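PDB 5V77: uncharacterized protein from Neisseria gonorrhoeae, which is of unknown function, belongs to the NGO_1070-like family, and is built from antiparallel strands in a curled beta sheet without helices. Local coordinates for residues I13-V17 with F44-K48; N16-E21 with L33-T38; L75-E81 with I93-I99; F87-I91 with I101-I106. All blocks are in the same frame, centred on the assembly; numbering follows the deposited sequence. Where two conformers were deposited one is given.

Contact 1. Residues I13-V17 with F44-K48; sequences IFHNV and FGYIK
F14 lies between two side chains of strand 43-58, F44 against one face of its ring and I47 against the other, in the buried interior of a curled antiparallel beta sheet. The segments share no hydrogen bond, and the contact is made almost wholly by apolar side chains. F44 and F14 form a T-shaped (edge-to-face) pair in which F44 supplies the edge and F14 the face. The planes stand at 78°, the centroids are 5.4 Å apart, and F44 CE2 sits over the middle of the F14 ring. F44 reaches this place because its CG is anti to the backbone N (chi1 176°), which carries the ring toward the bend between strands 9-13 and 17-25. On the opposite face, I47 CG1 makes a CH-pi contact. It lies 4.1 Å from the centroid of the F14 ring, only 13° off the ring normal. The rim of F14 meets backbone instead: Y46 N lies in the ring plane at its edge, 3.9 Å from F14 CE2. F14 itself takes a left-handed backbone conformation, and N16 and V17 form a G1 beta bulge opposite I77; within this bend the ring of F14 stays buried. F35 of the adjoining strand adds a second edge-to-face partner for F14. V17 adds to the packing of F44, its CG1 approaching that ring obliquely at 4.0 Å from F44 CD2. At the I47 end the last contact is tip to tip, the methyl I13 CD1 standing 3.9 Å from I47 CD1.

Contact 2. Residues N16-E21 with L33-T38; sequences NVSLYE and LSFTDT
S18 and T36 exchange both of their backbone hydrogen bonds and form an antiparallel hydrogen-bonded pair, with S18 N to T36 O and T36 N to S18 O each 2.9 Å. Farther along, Y20 N donates to S34 O in a nearly straight bond (171° at the hydrogen), and S34 N returns one to E21 O. Next to the S18-T36 pair, L19 and F35 form a non-hydrogen-bonded pair, where the strands come close enough for F35 CA to approach S18 O at 3.1 Å in a CA-H...O contact. This is the pairing of the beta hairpin of strands 17-25 and 30-37; segments 17-21 and 33-37 run at 136° to each other, well short of 180°. Its apolar contacts gather on the face that carries L19 and F35. The CD1 methyl of L19 makes a CH-pi contact over one face of the F35 ring, displaced toward the rim, and the same methyl meets L33 CB. V17 CG2 comes to 3.5 Å from F35 CD2, approaching that ring from an oblique direction. The face with S18, S34 and T36 is polar. A chi1 of 69° swings the Y20 ring back across the neighbouring strand, where Y20 CZ lies 3.5 Å from S34 CB and the T36 CG2 methyl lies near Y20 CD1. Two waters bridge side chains on this face. One links S18 OG to T36 OG1, and the other is 2.8 Å from E21 OE2 and also bonded to S34 OG. At the bulge end a water donates to N16 O and accepts from T38 N.

Contact 3. Residues L75-E81 with I93-I99; sequences LFIPEIE and IDVGIII
L75 and V95 point their side chains at each other, and the meeting is tip to tip: L75 CD1 is 3.8 Å from V95 CG2. The CA-CB bond of L75 is turned so that CG stands trans to N (chi1 -177°), which brings both methyls up to V95 CG2; beyond it CD1 also approaches I97 CD1, while L75 CD2 comes to 4.0 Å from I99 CD1. V95 divides its two branches. Its CG2 faces L75, whereas V95 CG1 packs against the ring of P78, 3.6 Å from P78 CD. I93 likewise meets two partners. Its CG2 meets I77 CD1 at 3.7 Å, the two side chains crossing at about a right angle. Its CG1 instead lies alongside I80, 3.9 Å from I80 CG1, the two running in the same direction. No direct hydrogen bond joins the segments. P78 and E79 interrupt strand 75-84, and there a water accepts from D94 N and donates to E79 O at 2.7 Å. Across from it V95 and I97 close the turn of the next hairpin through V95 N to I97 O. Strand 75-84 pairs with strands 9-13 and 17-25 and also with strand 89-94. I77, I80, I93, I97 and I99 are buried; L19 covers I77 and I99, and strand 43-58 contributes I47 against I80 and L57 against I97.

Contact 4. Residues F87-I91 with I101-I106; sequences FYSEI and ISAETI
I91 and I101 lie alongside each other, with I91 CG1 3.9 Å from I101 CB. They belong to the tight part of the hairpin of strands 89-94 and 98-103, whose segments 89-91 and 101-103 run at 160° to each other. Four backbone hydrogen bonds hold it: S89 with A103 and I91 with I101 are hydrogen-bonded pairs, the straightest bond being S89 N to A103 O at 2.9 Å. E90 and S102, the non-hydrogen-bonded pair between, bring their CA atoms to 4.2 Å. I106 closes the buried side. The chain turns a corner at E104, and from beyond it I106 CD1 reaches 3.6 Å from S89 O and also touches I91 CG2, the two side chains meeting at a slant. With chi1 at 50°, CG1 of I91 stands on the side of both N and C and runs along I101, leaving CG2 to I106. The margins are looser and wetter. A water joins S89 OG to E104 O at the corner, and S102 OG binds a second water at 2.8 Å while lying against E90 CG. Y88 contributes its CB, 3.3 Å from A103 O, whereas its ring passes S102 at the margin and stacks on Y85. E104 sits on the outside, its carboxylate bonded to N51 ND2, and packs on Y65 of the second subunit. Strand 43-58 lies beyond: its backbone bonds S102 through L53 and N54, E104 through N51 and T105 through S50. On the inner side I91 meets I80 and L82 of strand 75-84, and L33 of strand 30-37 touches both I91 and I101.

How the contacts relate
The four contacts sample one antiparallel sheet that curls round a shared apolar interior. Contacts 1 and 2 have centres about 6 Å apart and share N16 and V17. The centre of contact 3 lies about 11 Å from each, coupled through the backbone pairing of strands 17-25 and 75-84. The centre of contact 4 lies about 19 Å from that of contact 2, on the opposite side of the chain's centre, yet L33 of contact 2 touches I101 and I47 of contact 1 touches I106. Along the chain contacts 1 and 2 start together, contact 3 follows, and contact 4 crosses it, both using strands 89-94 and 98-103. Neighbouring hairpins are therefore joined edge to edge and also across the interior.

Contact 1. Residues I13-V17 with F44-K48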
# COMPACT_ATOMS: atom_id res chain seq x y z
N ILE A 13 -9.69 -17.88 2.87
CA ILE A 13 -8.61 -18.20 3.79
C ILE A 13 -8.64 -17.21 4.95
O ILE A 13 -9.33 -16.19 4.91
CB ILE A 13 -7.23 -18.19 3.11
CG1 ILE A 13 -6.88 -16.78 2.63
CG2 ILE A 13 -7.22 -19.19 1.96
CD1 ILE A 13 -5.45 -16.62 2.18
N PHE A 14 -7.90 -17.55 6.01
CA PHE A 14 -7.66 -16.65 7.14
C PHE A 14 -8.98 -16.18 7.76
O PHE A 14 -9.30 -14.99 7.78
CB PHE A 14 -6.78 -15.47 6.71
CG PHE A 14 -5.31 -15.75 6.80
CD1 PHE A 14 -4.77 -16.86 6.17
CD2 PHE A 14 -4.46 -14.92 7.51
CE1 PHE A 14 -3.41 -17.14 6.26
CE2 PHE A 14 -3.10 -15.20 7.58
CZ PHE A 14 -2.58 -16.30 6.97
N HIS A 15 -9.74 -17.15 8.28
CA HIS A 15 -11.01 -16.83 8.92
C HIS A 15 -10.78 -16.15 10.26
O HIS A 15 -9.93 -16.57 11.05
CB HIS A 15 -11.84 -18.09 9.13
CG HIS A 15 -12.46 -18.65 7.88
ND1 HIS A 15 -11.79 -18.72 6.68
CD2 HIS A 15 -13.68 -19.17 7.66
CE1 HIS A 15 -12.57 -19.27 5.77
NE2 HIS A 15 -13.73 -19.54 6.34
N ASN A 16 -11.56 -15.10 10.51
CA ASN A 16 -11.59 -14.39 11.79
C ASN A 16 -10.19 -13.99 12.25
O ASN A 16 -9.71 -14.38 13.32
CB ASN A 16 -12.32 -15.24 12.84
CG ASN A 16 -13.75 -15.57 12.41
OD1 ASN A 16 -14.37 -14.85 11.62
ND2 ASN A 16 -14.28 -16.67 12.92
N VAL A 17 -9.52 -13.19 11.43
CA VAL A 17 -8.18 -12.70 11.74
C VAL A 17 -8.21 -11.17 11.86
O VAL A 17 -9.17 -10.51 11.48
CB VAL A 17 -7.16 -13.12 10.68
CG1 VAL A 17 -6.99 -14.64 10.70
CG2 VAL A 17 -7.62 -12.64 9.33
N PHE A 44 -0.65 -14.60 14.55
CA PHE A 44 -1.17 -15.78 13.86
C PHE A 44 -0.35 -16.10 12.61
O PHE A 44 0.19 -17.21 12.50
CB PHE A 44 -2.66 -15.60 13.51
CG PHE A 44 -3.23 -16.74 12.70
CD1 PHE A 44 -3.45 -17.98 13.28
CD2 PHE A 44 -3.54 -16.57 11.36
CE1 PHE A 44 -3.97 -19.03 12.53
CE2 PHE A 44 -4.06 -17.61 10.61
CZ PHE A 44 -4.28 -18.84 11.20
N GLY A 45 -0.21 -15.17 11.68
CA GLY A 45 0.53 -15.51 10.48
C GLY A 45 0.49 -14.39 9.47
O GLY A 45 0.27 -13.22 9.82
N TYR A 46 0.74 -14.75 8.22
CA TYR A 46 0.98 -13.70 7.23
C TYR A 46 0.54 -14.18 5.86
O TYR A 46 0.46 -15.39 5.60
CB TYR A 46 2.45 -13.29 7.19
CG TYR A 46 3.39 -14.40 6.76
CD1 TYR A 46 3.60 -14.70 5.41
CD2 TYR A 46 4.07 -15.16 7.72
CE1 TYR A 46 4.46 -15.74 5.02
CE2 TYR A 46 4.92 -16.20 7.34
CZ TYR A 46 5.11 -16.48 6.00
OH TYR A 46 5.96 -17.51 5.63
N ILE A 47 0.25 -13.22 4.98
CA ILE A 47 0.05 -13.48 3.55
C ILE A 47 1.12 -12.71 2.81
O ILE A 47 1.23 -11.48 2.97
CB ILE A 47 -1.35 -13.06 3.08
CG1 ILE A 47 -2.41 -13.88 3.79
CG2 ILE A 47 -1.46 -13.21 1.55
CD1 ILE A 47 -3.83 -13.33 3.58
N LYS A 48 1.90 -13.41 2.00
CA LYS A 48 3.02 -12.81 1.27
C LYS A 48 2.66 -12.74 -0.21
O LYS A 48 2.40 -13.77 -0.84
CB LYS A 48 4.28 -13.64 1.48
CG LYS A 48 5.53 -13.11 0.74
CD LYS A 48 6.70 -14.08 0.95
CE LYS A 48 7.90 -13.76 0.07
NZ LYS A 48 9.05 -14.69 0.37

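Contact 2. Residues N16-E21 with L33-T38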
# COMPACT_ATOMS: atom_id res chain seq x y z
N ASN A 16 -11.56 -15.10 10.51
CA ASN A 16 -11.59 -14.39 11.79
C ASN A 16 -10.19 -13.99 12.25
O ASN A 16 -9.71 -14.38 13.32
CB ASN A 16 -12.32 -15.24 12.84
CG ASN A 16 -13.75 -15.57 12.41
OD1 ASN A 16 -14.37 -14.85 11.62
ND2 ASN A 16 -14.28 -16.67 12.92
N VAL A 17 -9.52 -13.19 11.43
CA VAL A 17 -8.18 -12.70 11.74
C VAL A 17 -8.21 -11.17 11.86
O VAL A 17 -9.17 -10.51 11.48
CB VAL A 17 -7.16 -13.12 10.68
CG1 VAL A 17 -6.99 -14.64 10.70
CG2 VAL A 17 -7.62 -12.64 9.33
N SER A 18 -7.11 -10.62 12.36
CA SER A 18 -6.96 -9.18 12.56
C SER A 18 -5.69 -8.72 11.86
O SER A 18 -4.59 -9.11 12.27
CB SER A 18 -6.90 -8.86 14.06
OG SER A 18 -6.74 -7.46 14.26
N LEU A 19 -5.85 -7.89 10.83
CA LEU A 19 -4.71 -7.34 10.10
C LEU A 19 -4.11 -6.16 10.86
O LEU A 19 -4.83 -5.21 11.21
CB LEU A 19 -5.16 -6.89 8.71
CG LEU A 19 -4.12 -6.13 7.88
CD1 LEU A 19 -3.05 -7.10 7.44
CD2 LEU A 19 -4.81 -5.53 6.68
N TYR A 20 -2.80 -6.20 11.12
CA TYR A 20 -2.17 -5.12 11.87
C TYR A 20 -1.04 -4.43 11.12
O TYR A 20 -0.54 -3.42 11.61
CB TYR A 20 -1.66 -5.60 13.24
CG TYR A 20 -0.48 -6.56 13.22
CD1 TYR A 20 -0.67 -7.94 13.22
CD2 TYR A 20 0.83 -6.08 13.23
CE1 TYR A 20 0.43 -8.82 13.21
CE2 TYR A 20 1.92 -6.93 13.22
CZ TYR A 20 1.71 -8.31 13.20
OH TYR A 20 2.79 -9.17 13.20
N GLU A 21 -0.64 -4.92 9.95
CA GLU A 21 0.37 -4.19 9.19
C GLU A 21 0.42 -4.68 7.76
O GLU A 21 0.06 -5.82 7.44
CB GLU A 21 1.76 -4.31 9.83
CG GLU A 21 2.27 -5.71 9.80
CD GLU A 21 3.65 -5.83 10.38
OE1 GLU A 21 4.08 -4.90 11.08
OE2 GLU A 21 4.31 -6.86 10.14
N LEU A 33 1.26 -9.00 4.50
CA LEU A 33 0.19 -8.62 5.42
C LEU A 33 0.30 -9.52 6.64
O LEU A 33 0.40 -10.74 6.49
CB LEU A 33 -1.17 -8.79 4.75
CG LEU A 33 -1.67 -7.67 3.83
CD1 LEU A 33 -0.73 -7.47 2.65
CD2 LEU A 33 -3.07 -8.00 3.32
N SER A 34 0.32 -8.93 7.84
CA SER A 34 0.48 -9.73 9.05
C SER A 34 -0.76 -9.63 9.93
O SER A 34 -1.39 -8.57 10.00
CB SER A 34 1.71 -9.30 9.85
OG SER A 34 2.87 -9.56 9.08
N PHE A 35 -1.05 -10.73 10.63
CA PHE A 35 -2.32 -10.93 11.30
C PHE A 35 -2.12 -11.49 12.70
O PHE A 35 -1.21 -12.28 12.94
CB PHE A 35 -3.22 -11.90 10.53
CG PHE A 35 -3.49 -11.49 9.11
CD1 PHE A 35 -2.60 -11.82 8.10
CD2 PHE A 35 -4.65 -10.79 8.79
CE1 PHE A 35 -2.84 -11.45 6.77
CE2 PHE A 35 -4.92 -10.42 7.48
CZ PHE A 35 -4.01 -10.74 6.46
N THR A 36 -3.01 -11.09 13.61
CA THR A 36 -3.22 -11.77 14.89
C THR A 36 -4.53 -12.54 14.84
O THR A 36 -5.37 -12.35 13.96
CB THR A 36 -3.26 -10.77 16.05
OG1 THR A 36 -4.33 -9.83 15.84
CG2 THR A 36 -1.94 -10.02 16.17
N ASP A 37 -4.70 -13.44 15.82
CA ASP A 37 -5.98 -14.10 16.03
C ASP A 37 -6.91 -13.16 16.79
O ASP A 37 -6.49 -12.14 17.34
CB ASP A 37 -5.80 -15.42 16.78
CG ASP A 37 -5.46 -15.23 18.25
OD1 ASP A 37 -6.37 -14.93 19.04
OD2 ASP A 37 -4.27 -15.40 18.62
N THR A 38 -8.20 -13.50 16.80
CA THR A 38 -9.19 -12.65 17.45
C THR A 38 -9.69 -13.23 18.76
O THR A 38 -10.74 -12.82 19.25
CB THR A 38 -10.35 -12.37 16.48
OG1 THR A 38 -10.95 -13.60 16.09
CG2 THR A 38 -9.83 -11.63 15.22
O HOH W 1 -9.08 -16.02 15.65
O HOH W 2 -4.20 -7.12 15.20
O HOH W 3 3.89 -7.73 7.52

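Contact 3. Residues L75-E81 with I93-I99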
# COMPACT_ATOMS: atom_id res chain seq x y z
N LEU A 75 -7.41 -4.28 11.79
CA LEU A 75 -8.57 -4.44 10.93
C LEU A 75 -9.09 -5.86 11.08
O LEU A 75 -8.45 -6.81 10.62
CB LEU A 75 -8.19 -4.13 9.48
CG LEU A 75 -9.29 -4.18 8.42
CD1 LEU A 75 -10.28 -3.04 8.64
CD2 LEU A 75 -8.67 -4.10 7.02
N PHE A 76 -10.26 -6.01 11.68
CA PHE A 76 -10.82 -7.34 11.87
C PHE A 76 -11.49 -7.83 10.58
O PHE A 76 -12.26 -7.10 9.96
CB PHE A 76 -11.78 -7.32 13.06
CG PHE A 76 -11.15 -6.76 14.31
CD1 PHE A 76 -11.66 -5.63 14.93
CD2 PHE A 76 -10.00 -7.33 14.83
CE1 PHE A 76 -11.07 -5.12 16.06
CE2 PHE A 76 -9.40 -6.83 15.95
CZ PHE A 76 -9.93 -5.72 16.58
N ILE A 77 -11.15 -9.05 10.17
CA ILE A 77 -11.53 -9.59 8.87
C ILE A 77 -12.21 -10.94 9.07
O ILE A 77 -11.59 -11.87 9.59
CB ILE A 77 -10.31 -9.74 7.95
CG1 ILE A 77 -9.66 -8.38 7.68
CG2 ILE A 77 -10.71 -10.40 6.64
CD1 ILE A 77 -8.32 -8.49 6.96
N PRO A 78 -13.48 -11.09 8.66
CA PRO A 78 -14.10 -12.42 8.72
C PRO A 78 -13.38 -13.47 7.88
O PRO A 78 -13.24 -14.62 8.33
CB PRO A 78 -15.52 -12.15 8.19
CG PRO A 78 -15.76 -10.69 8.47
CD PRO A 78 -14.42 -10.04 8.25
N GLU A 79 -12.95 -13.13 6.68
CA GLU A 79 -12.27 -14.06 5.78
C GLU A 79 -11.69 -13.27 4.62
O GLU A 79 -12.09 -12.13 4.36
CB GLU A 79 -13.21 -15.15 5.26
CG GLU A 79 -14.30 -14.60 4.36
CD GLU A 79 -15.39 -15.62 4.09
OE1 GLU A 79 -15.14 -16.84 4.27
OE2 GLU A 79 -16.50 -15.20 3.71
N ILE A 80 -10.74 -13.88 3.93
CA ILE A 80 -10.02 -13.26 2.81
C ILE A 80 -10.23 -14.13 1.57
O ILE A 80 -9.99 -15.34 1.61
CB ILE A 80 -8.52 -13.10 3.14
CG1 ILE A 80 -8.37 -12.15 4.33
CG2 ILE A 80 -7.74 -12.57 1.90
CD1 ILE A 80 -6.97 -12.02 4.87
N GLU A 81 -10.71 -13.51 0.49
CA GLU A 81 -10.95 -14.21 -0.76
C GLU A 81 -9.65 -14.34 -1.53
O GLU A 81 -8.96 -13.34 -1.75
CB GLU A 81 -11.97 -13.46 -1.61
CG GLU A 81 -13.26 -13.11 -0.91
CD GLU A 81 -13.97 -11.95 -1.58
OE1 GLU A 81 -14.23 -10.94 -0.89
OE2 GLU A 81 -14.24 -12.03 -2.80
N ILE A 93 -9.97 -8.25 0.32
CA ILE A 93 -10.49 -8.05 1.67
C ILE A 93 -11.60 -7.02 1.56
O ILE A 93 -11.37 -5.91 1.09
CB ILE A 93 -9.39 -7.55 2.62
CG1 ILE A 93 -8.27 -8.60 2.75
CG2 ILE A 93 -9.99 -7.17 3.97
CD1 ILE A 93 -7.00 -8.06 3.39
N ASP A 94 -12.81 -7.38 1.99
CA ASP A 94 -13.95 -6.48 1.87
C ASP A 94 -14.63 -6.40 3.23
O ASP A 94 -15.43 -7.27 3.58
CB ASP A 94 -14.90 -6.95 0.77
CG ASP A 94 -15.98 -5.93 0.44
OD1 ASP A 94 -16.27 -5.04 1.27
OD2 ASP A 94 -16.56 -6.03 -0.66
N VAL A 95 -14.30 -5.37 4.01
CA VAL A 95 -14.88 -5.16 5.33
C VAL A 95 -15.29 -3.70 5.48
O VAL A 95 -14.99 -3.04 6.48
CB VAL A 95 -13.90 -5.57 6.45
CG1 VAL A 95 -13.70 -7.07 6.42
CG2 VAL A 95 -12.57 -4.86 6.28
N GLY A 96 -16.00 -3.19 4.48
CA GLY A 96 -16.29 -1.77 4.44
C GLY A 96 -15.12 -1.10 3.77
O GLY A 96 -15.22 -0.62 2.64
N ILE A 97 -13.98 -1.10 4.46
CA ILE A 97 -12.71 -0.85 3.79
C ILE A 97 -12.45 -2.00 2.83
O ILE A 97 -12.78 -3.16 3.12
CB ILE A 97 -11.61 -0.71 4.86
CG1 ILE A 97 -11.83 0.57 5.66
CG2 ILE A 97 -10.23 -0.78 4.24
CD1 ILE A 97 -11.48 0.43 7.11
N ILE A 98 -11.89 -1.69 1.66
CA ILE A 98 -11.57 -2.70 0.65
C ILE A 98 -10.08 -2.67 0.35
O ILE A 98 -9.51 -1.60 0.13
CB ILE A 98 -12.40 -2.49 -0.63
CG1 ILE A 98 -13.88 -2.68 -0.31
CG2 ILE A 98 -11.94 -3.44 -1.73
CD1 ILE A 98 -14.77 -2.80 -1.53
N ILE A 99 -9.46 -3.85 0.35
CA ILE A 99 -8.07 -4.03 -0.03
C ILE A 99 -8.01 -5.11 -1.10
O ILE A 99 -8.54 -6.21 -0.90
CB ILE A 99 -7.18 -4.41 1.17
CG1 ILE A 99 -7.12 -3.27 2.18
CG2 ILE A 99 -5.75 -4.78 0.68
CD1 ILE A 99 -6.65 -3.69 3.57
O HOH W 4 -13.23 -10.11 2.93

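Contact 4. Residues F87-I91 with I101-I106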
# COMPACT_ATOMS: atom_id res chain seq x y z
N PHE A 87 -1.44 -17.07 -14.37
CA PHE A 87 -0.12 -16.51 -14.15
C PHE A 87 0.02 -15.66 -12.90
O PHE A 87 1.12 -15.17 -12.64
CB PHE A 87 0.31 -15.66 -15.35
CG PHE A 87 0.49 -16.44 -16.61
CD1 PHE A 87 1.53 -17.35 -16.73
CD2 PHE A 87 -0.35 -16.25 -17.69
CE1 PHE A 87 1.71 -18.08 -17.91
CE2 PHE A 87 -0.18 -16.97 -18.86
CZ PHE A 87 0.85 -17.89 -18.97
N TYR A 88 -1.05 -15.46 -12.12
CA TYR A 88 -0.96 -14.63 -10.93
C TYR A 88 -2.14 -14.96 -10.03
O TYR A 88 -3.03 -15.74 -10.39
CB TYR A 88 -0.95 -13.14 -11.31
CG TYR A 88 -2.30 -12.61 -11.75
CD1 TYR A 88 -2.75 -12.80 -13.04
CD2 TYR A 88 -3.11 -11.91 -10.86
CE1 TYR A 88 -3.99 -12.31 -13.45
CE2 TYR A 88 -4.35 -11.43 -11.25
CZ TYR A 88 -4.78 -11.63 -12.54
OH TYR A 88 -6.01 -11.15 -12.93
N SER A 89 -2.13 -14.36 -8.84
CA SER A 89 -3.21 -14.55 -7.88
C SER A 89 -3.63 -13.20 -7.31
O SER A 89 -2.91 -12.21 -7.42
CB SER A 89 -2.80 -15.52 -6.75
OG SER A 89 -2.55 -16.82 -7.27
N GLU A 90 -4.80 -13.18 -6.67
CA GLU A 90 -5.35 -11.95 -6.11
C GLU A 90 -6.03 -12.27 -4.79
O GLU A 90 -6.74 -13.27 -4.68
CB GLU A 90 -6.37 -11.32 -7.08
CG GLU A 90 -6.91 -9.96 -6.62
CD GLU A 90 -7.95 -9.41 -7.57
OE1 GLU A 90 -8.23 -10.08 -8.58
OE2 GLU A 90 -8.48 -8.31 -7.32
N ILE A 91 -5.81 -11.42 -3.78
CA ILE A 91 -6.59 -11.49 -2.55
C ILE A 91 -7.51 -10.27 -2.51
O ILE A 91 -7.13 -9.18 -2.96
CB ILE A 91 -5.74 -11.56 -1.27
CG1 ILE A 91 -4.66 -10.48 -1.24
CG2 ILE A 91 -5.14 -12.95 -1.10
CD1 ILE A 91 -4.04 -10.34 0.14
N ILE A 101 -5.12 -7.00 -3.72
CA ILE A 101 -3.72 -7.13 -4.11
C ILE A 101 -3.62 -8.24 -5.14
O ILE A 101 -4.08 -9.35 -4.89
CB ILE A 101 -2.79 -7.46 -2.92
CG1 ILE A 101 -2.94 -6.40 -1.84
CG2 ILE A 101 -1.33 -7.51 -3.43
CD1 ILE A 101 -2.19 -6.71 -0.54
N SER A 102 -2.98 -7.94 -6.27
CA SER A 102 -2.66 -8.93 -7.29
C SER A 102 -1.14 -9.06 -7.36
O SER A 102 -0.42 -8.06 -7.30
CB SER A 102 -3.20 -8.52 -8.66
OG SER A 102 -4.62 -8.61 -8.69
N ALA A 103 -0.65 -10.30 -7.44
CA ALA A 103 0.79 -10.56 -7.39
C ALA A 103 1.05 -11.88 -8.10
O ALA A 103 0.17 -12.74 -8.18
CB ALA A 103 1.29 -10.60 -5.95
N GLU A 104 2.28 -12.03 -8.62
CA GLU A 104 2.59 -13.25 -9.37
C GLU A 104 2.39 -14.49 -8.51
O GLU A 104 1.87 -15.51 -9.01
CB GLU A 104 4.01 -13.19 -9.92
CG GLU A 104 4.41 -14.38 -10.79
CD GLU A 104 5.66 -14.09 -11.59
OE1 GLU A 104 5.96 -14.84 -12.56
OE2 GLU A 104 6.32 -13.08 -11.27
N THR A 105 2.79 -14.45 -7.24
CA THR A 105 2.56 -15.57 -6.33
C THR A 105 2.03 -15.02 -5.02
O THR A 105 2.41 -13.94 -4.59
CB THR A 105 3.83 -16.40 -6.08
OG1 THR A 105 4.76 -15.63 -5.33
CG2 THR A 105 4.49 -16.79 -7.38
N ILE A 106 1.11 -15.76 -4.42
CA ILE A 106 0.60 -15.41 -3.09
C ILE A 106 0.69 -16.67 -2.26
O ILE A 106 0.17 -17.72 -2.66
CB ILE A 106 -0.84 -14.86 -3.13
CG1 ILE A 106 -0.87 -13.54 -3.92
CG2 ILE A 106 -1.35 -14.64 -1.69
CD1 ILE A 106 -2.23 -12.85 -3.97
O HOH W 5 3.42 -15.96 -13.41
O HOH W 6 -0.27 -17.32 -8.54
O HOH W 7 -5.80 -6.51 -7.27